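PDB 6GYE: nicotinamide-nucleotide adenylyltransferase NadR family / Ribosylnicotinamide kinase from Lactococcus lactis subsp. cremoris, which probably phosphorylates nicotinamide riboside and adenylylates the resulting mononucleotide to make NAD+, and is captured here with nicotinamide riboside bound. Local coordinates for residues F334-E346 with T357-Y369. Residues are numbered along the deposited sequence; the frame is centred on the assembly and turned at random.
Sequences FGLLDKVVILDDE and TRYHHAIDAVHEY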
loop_
_atom_site.group_PDB
_atom_site.type_symbol
_atom_site.label_atom_id
_atom_site.label_comp_id
_atom_site.label_asym_id
_atom_site.label_seq_id
_atom_site.Cartn_x
_atom_site.Cartn_y
_atom_site.Cartn_z
ATOM N N PHE A 334 -17.158 -11.102 -8.550
ATOM C CA PHE A 334 -16.473 -10.114 -7.725
ATOM C C PHE A 334 -16.291 -8.777 -8.439
ATOM O O PHE A 334 -15.525 -7.937 -7.963
ATOM C CB PHE A 334 -15.118 -10.662 -7.254
ATOM C CG PHE A 334 -15.241 -11.845 -6.325
ATOM C CD1 PHE A 334 -15.639 -11.673 -5.003
ATOM C CD2 PHE A 334 -15.010 -13.128 -6.783
ATOM C CE1 PHE A 334 -15.788 -12.758 -4.146
ATOM C CE2 PHE A 334 -15.159 -14.223 -5.933
ATOM C CZ PHE A 334 -15.549 -14.035 -4.608
ATOM N N GLY A 335 -16.968 -8.570 -9.566
ATOM C CA GLY A 335 -16.971 -7.277 -10.249
ATOM C C GLY A 335 -15.632 -6.797 -10.774
ATOM O O GLY A 335 -15.333 -5.599 -10.705
ATOM N N LEU A 336 -14.830 -7.698 -11.333
ATOM C CA LEU A 336 -13.472 -7.386 -11.753
ATOM C C LEU A 336 -13.317 -7.275 -13.266
ATOM O O LEU A 336 -12.195 -7.095 -13.753
ATOM C CB LEU A 336 -12.521 -8.455 -11.219
ATOM C CG LEU A 336 -12.500 -8.602 -9.699
ATOM C CD1 LEU A 336 -11.782 -9.874 -9.314
ATOM C CD2 LEU A 336 -11.825 -7.406 -9.076
ATOM N N LEU A 337 -14.407 -7.370 -14.025
ATOM C CA LEU A 337 -14.270 -7.582 -15.463
ATOM C C LEU A 337 -13.558 -6.432 -16.163
ATOM O O LEU A 337 -12.941 -6.643 -17.213
ATOM C CB LEU A 337 -15.644 -7.814 -16.088
ATOM C CG LEU A 337 -16.249 -9.147 -15.652
ATOM C CD1 LEU A 337 -17.543 -9.391 -16.350
ATOM C CD2 LEU A 337 -15.259 -10.276 -15.944
ATOM N N ASP A 338 -13.609 -5.221 -15.602
ATOM C CA ASP A 338 -12.967 -4.088 -16.265
ATOM C C ASP A 338 -11.451 -4.108 -16.146
ATOM O O ASP A 338 -10.775 -3.409 -16.911
ATOM C CB ASP A 338 -13.505 -2.772 -15.709
ATOM C CG ASP A 338 -14.821 -2.373 -16.347
ATOM O OD1 ASP A 338 -15.056 -2.735 -17.525
ATOM O OD2 ASP A 338 -15.624 -1.700 -15.672
ATOM N N LYS A 339 -10.905 -4.917 -15.244
ATOM C CA LYS A 339 -9.468 -5.090 -15.108
ATOM C C LYS A 339 -8.947 -6.326 -15.829
ATOM O O LYS A 339 -7.739 -6.584 -15.790
ATOM C CB LYS A 339 -9.105 -5.170 -13.618
ATOM C CG LYS A 339 -9.444 -3.894 -12.846
ATOM C CD LYS A 339 -9.269 -4.110 -11.350
ATOM C CE LYS A 339 -9.488 -2.817 -10.570
ATOM N NZ LYS A 339 -9.374 -3.101 -9.113
ATOM N N VAL A 340 -9.812 -7.090 -16.491
ATOM C CA VAL A 340 -9.423 -8.368 -17.077
ATOM C C VAL A 340 -9.044 -8.174 -18.541
ATOM O O VAL A 340 -9.813 -7.619 -19.329
ATOM C CB VAL A 340 -10.554 -9.402 -16.953
ATOM C CG1 VAL A 340 -10.203 -10.641 -17.748
ATOM C CG2 VAL A 340 -10.810 -9.778 -15.504
ATOM N N VAL A 341 -7.865 -8.658 -18.905
ATOM C CA VAL A 341 -7.436 -8.784 -20.288
ATOM C C VAL A 341 -7.190 -10.263 -20.549
ATOM O O VAL A 341 -6.432 -10.910 -19.816
ATOM C CB VAL A 341 -6.169 -7.960 -20.567
ATOM C CG1 VAL A 341 -5.638 -8.262 -21.964
ATOM C CG2 VAL A 341 -6.457 -6.459 -20.376
ATOM N N ILE A 342 -7.841 -10.799 -21.574
ATOM C CA ILE A 342 -7.732 -12.203 -21.932
ATOM C C ILE A 342 -6.674 -12.347 -23.020
ATOM O O ILE A 342 -6.743 -11.671 -24.056
ATOM C CB ILE A 342 -9.088 -12.743 -22.403
ATOM C CG1 ILE A 342 -10.098 -12.596 -21.276
ATOM C CG2 ILE A 342 -8.949 -14.186 -22.850
ATOM C CD1 ILE A 342 -11.404 -13.257 -21.561
ATOM N N LEU A 343 -5.688 -13.215 -22.787
ATOM C CA LEU A 343 -4.563 -13.369 -23.715
ATOM C C LEU A 343 -4.861 -14.467 -24.739
ATOM O O LEU A 343 -4.275 -15.548 -24.749
ATOM C CB LEU A 343 -3.287 -13.648 -22.938
ATOM C CG LEU A 343 -2.924 -12.557 -21.928
ATOM C CD1 LEU A 343 -1.788 -13.019 -21.047
ATOM C CD2 LEU A 343 -2.548 -11.268 -22.665
ATOM N N ASP A 344 -5.751 -14.129 -25.668
ATOM C CA ASP A 344 -6.201 -15.067 -26.697
ATOM C C ASP A 344 -5.513 -14.773 -28.034
ATOM O O ASP A 344 -6.097 -14.246 -28.980
ATOM C CB ASP A 344 -7.723 -15.014 -26.813
ATOM C CG ASP A 344 -8.244 -13.603 -27.059
ATOM O OD1 ASP A 344 -7.425 -12.651 -27.148
ATOM O OD2 ASP A 344 -9.479 -13.443 -27.137
ATOM N N ASP A 345 -4.227 -15.111 -28.088
ATOM C CA ASP A 345 -3.428 -14.896 -29.290
ATOM C C ASP A 345 -2.869 -16.222 -29.792
ATOM O O ASP A 345 -3.379 -17.288 -29.428
ATOM C CB ASP A 345 -2.311 -13.898 -28.999
ATOM C CG ASP A 345 -2.847 -12.589 -28.481
ATOM O OD1 ASP A 345 -3.255 -11.750 -29.314
ATOM O OD2 ASP A 345 -2.917 -12.424 -27.243
ATOM N N GLU A 346 -1.832 -16.169 -30.628
ATOM C CA GLU A 346 -1.157 -17.381 -31.099
ATOM C C GLU A 346 -2.098 -18.431 -31.694
ATOM O O GLU A 346 -2.059 -18.694 -32.897
ATOM C CB GLU A 346 -0.345 -17.987 -29.948
ATOM C CG GLU A 346 0.544 -16.963 -29.242
ATOM C CD GLU A 346 1.430 -17.570 -28.169
ATOM O OE1 GLU A 346 1.390 -18.806 -27.976
ATOM O OE2 GLU A 346 2.182 -16.806 -27.530
ATOM N N THR A 357 2.457 -12.373 -30.240
ATOM C CA THR A 357 2.507 -13.465 -29.291
ATOM C C THR A 357 1.727 -13.076 -28.041
ATOM O O THR A 357 1.398 -11.905 -27.818
ATOM C CB THR A 357 3.954 -13.799 -28.862
ATOM O OG1 THR A 357 4.455 -12.751 -28.014
ATOM C CG2 THR A 357 4.898 -13.973 -30.068
ATOM N N ARG A 358 1.454 -14.090 -27.218
ATOM C CA ARG A 358 0.872 -13.871 -25.901
ATOM C C ARG A 358 1.674 -12.843 -25.113
ATOM O O ARG A 358 1.105 -11.937 -24.488
ATOM C CB ARG A 358 0.817 -15.208 -25.155
ATOM C CG ARG A 358 -0.325 -15.359 -24.167
ATOM C CD ARG A 358 -0.972 -16.760 -24.231
ATOM N NE ARG A 358 -1.567 -17.061 -25.535
ATOM C CZ ARG A 358 -2.538 -17.951 -25.731
ATOM N NH1 ARG A 358 -3.043 -18.628 -24.706
ATOM N NH2 ARG A 358 -3.008 -18.160 -26.955
ATOM N N TYR A 359 3.006 -12.963 -25.147
ATOM C CA TYR A 359 3.862 -12.049 -24.396
ATOM C C TYR A 359 3.734 -10.610 -24.905
ATOM O O TYR A 359 3.657 -9.664 -24.104
ATOM C CB TYR A 359 5.320 -12.526 -24.445
ATOM C CG TYR A 359 6.248 -11.513 -23.833
ATOM C CD1 TYR A 359 6.470 -11.474 -22.463
ATOM C CD2 TYR A 359 6.861 -10.554 -24.628
ATOM C CE1 TYR A 359 7.296 -10.510 -21.904
ATOM C CE2 TYR A 359 7.657 -9.594 -24.095
ATOM C CZ TYR A 359 7.882 -9.567 -22.739
ATOM O OH TYR A 359 8.706 -8.587 -22.250
ATOM N N HIS A 360 3.721 -10.418 -26.233
ATOM C CA HIS A 360 3.506 -9.076 -26.774
ATOM C C HIS A 360 2.206 -8.481 -26.259
ATOM O O HIS A 360 2.171 -7.319 -25.827
ATOM C CB HIS A 360 3.492 -9.091 -28.304
ATOM C CG HIS A 360 4.840 -9.261 -28.913
ATOM N ND1 HIS A 360 5.569 -10.428 -28.793
ATOM C CD2 HIS A 360 5.597 -8.418 -29.656
ATOM C CE1 HIS A 360 6.721 -10.292 -29.429
ATOM N NE2 HIS A 360 6.761 -9.085 -29.965
ATOM N N HIS A 361 1.129 -9.275 -26.283
ATOM C CA HIS A 361 -0.163 -8.781 -25.811
ATOM C C HIS A 361 -0.089 -8.352 -24.351
ATOM O O HIS A 361 -0.545 -7.263 -23.990
ATOM C CB HIS A 361 -1.230 -9.861 -25.995
ATOM C CG HIS A 361 -2.632 -9.365 -25.804
ATOM N ND1 HIS A 361 -3.744 -10.133 -26.095
ATOM C CD2 HIS A 361 -3.104 -8.169 -25.375
ATOM C CE1 HIS A 361 -4.835 -9.434 -25.842
ATOM N NE2 HIS A 361 -4.476 -8.237 -25.409
ATOM N N ALA A 362 0.495 -9.198 -23.499
ATOM C CA ALA A 362 0.517 -8.933 -22.064
ATOM C C ALA A 362 1.391 -7.729 -21.719
ATOM O O ALA A 362 1.014 -6.910 -20.876
ATOM C CB ALA A 362 1.000 -10.177 -21.309
ATOM N N ILE A 363 2.585 -7.632 -22.313
ATOM C CA ILE A 363 3.470 -6.527 -21.951
ATOM C C ILE A 363 2.874 -5.204 -22.429
ATOM O O ILE A 363 3.035 -4.170 -21.773
ATOM C CB ILE A 363 4.903 -6.772 -22.485
ATOM C CG1 ILE A 363 5.903 -5.895 -21.745
ATOM C CG2 ILE A 363 5.013 -6.540 -24.027
ATOM C CD1 ILE A 363 6.097 -6.265 -20.272
ATOM N N ASP A 364 2.132 -5.220 -23.538
ATOM C CA ASP A 364 1.388 -4.031 -23.943
ATOM C C ASP A 364 0.269 -3.716 -22.954
ATOM O O ASP A 364 0.027 -2.543 -22.633
ATOM C CB ASP A 364 0.830 -4.212 -25.355
ATOM C CG ASP A 364 0.334 -2.903 -25.963
ATOM O OD1 ASP A 364 1.082 -1.898 -25.902
ATOM O OD2 ASP A 364 -0.789 -2.888 -26.527
ATOM N N ALA A 365 -0.429 -4.742 -22.462
ATOM C CA ALA A 365 -1.453 -4.491 -21.459
ATOM C C ALA A 365 -0.821 -3.925 -20.197
ATOM O O ALA A 365 -1.372 -3.006 -19.583
ATOM C CB ALA A 365 -2.250 -5.762 -21.161
ATOM N N VAL A 366 0.366 -4.420 -19.830
ATOM C CA VAL A 366 1.100 -3.838 -18.704
ATOM C C VAL A 366 1.360 -2.358 -18.952
ATOM O O VAL A 366 1.131 -1.509 -18.078
ATOM C CB VAL A 366 2.407 -4.610 -18.452
ATOM C CG1 VAL A 366 3.289 -3.880 -17.431
ATOM C CG2 VAL A 366 2.086 -6.022 -17.930
ATOM N N HIS A 367 1.806 -2.025 -20.162
ATOM C CA HIS A 367 2.044 -0.629 -20.516
ATOM C C HIS A 367 0.785 0.222 -20.347
ATOM O O HIS A 367 0.821 1.267 -19.691
ATOM C CB HIS A 367 2.555 -0.515 -21.953
ATOM C CG HIS A 367 2.629 0.898 -22.426
ATOM N ND1 HIS A 367 3.500 1.817 -21.877
ATOM C CD2 HIS A 367 1.891 1.575 -23.337
ATOM C CE1 HIS A 367 3.309 2.993 -22.445
ATOM N NE2 HIS A 367 2.343 2.872 -23.338
ATOM N N GLU A 368 -0.343 -0.222 -20.911
ATOM C CA GLU A 368 -1.563 0.578 -20.828
ATOM C C GLU A 368 -2.063 0.738 -19.392
ATOM O O GLU A 368 -2.634 1.775 -19.058
ATOM C CB GLU A 368 -2.668 -0.023 -21.697
ATOM C CG GLU A 368 -2.345 -0.141 -23.180
ATOM C CD GLU A 368 -2.190 1.222 -23.874
ATOM O OE1 GLU A 368 -2.793 2.220 -23.407
ATOM O OE2 GLU A 368 -1.475 1.291 -24.901
ATOM N N TYR A 369 -1.864 -0.252 -18.525
ATOM C CA TYR A 369 -2.475 -0.182 -17.199
ATOM C C TYR A 369 -1.548 0.372 -16.125
ATOM O O TYR A 369 -2.031 0.725 -15.047
ATOM C CB TYR A 369 -2.967 -1.565 -16.751
ATOM C CG TYR A 369 -4.309 -1.980 -17.311
ATOM C CD1 TYR A 369 -4.443 -2.408 -18.633
ATOM C CD2 TYR A 369 -5.444 -1.970 -16.506
ATOM C CE1 TYR A 369 -5.683 -2.792 -19.141
ATOM C CE2 TYR A 369 -6.686 -2.348 -17.003
ATOM C CZ TYR A 369 -6.807 -2.758 -18.316
ATOM O OH TYR A 369 -8.054 -3.134 -18.787
HETATM O O HOH W 1 -9.572 -4.546 -20.659
HETATM O O HOH W 2 4.356 -15.753 -25.366
#
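Leu343 and Val341 form the apolar centre against the helix 358-369. Leu343 CD2 lies over one face of the His361 ring, 3.9 Å from its centroid and 24° off the normal, a CH-pi contact, and also reaches Ala362 CB at 4.0 Å. The branches of Val341 divide: CG1, anti to the backbone N (chi1 172°), meets His361 NE2 at 3.6 Å, while CG2 touches Tyr369 CE1. Strand 340-342 and the helix run nearly antiparallel, 160° between directions with axes 9.8 Å apart; the helix packs alongside this outermost strand of the four-stranded parallel sheet in the P-loop NTPase-like domain, probably the ribosylnicotinamide kinase part. Leu196 of helix 193-203 also touches Leu343. Farther out, His361 ND1 donates to the syn lone pair of Asp345 OD2 at 2.7 Å, within the ring plane, although the carboxylate stands almost perpendicular to it; Tyr355 stacks on the same imidazole. A leucine in place of His361 would probably leave Asp345 OD2 without this donor. At the helix start, Arg358 N donates to Glu346 OE2 at 2.8 Å on its anti side, tilted out of the carboxylate plane; Glu346 is poorly ordered. In one of two Arg358 conformers, the guanidinium lays a face against Leu343 O, a less certain placement.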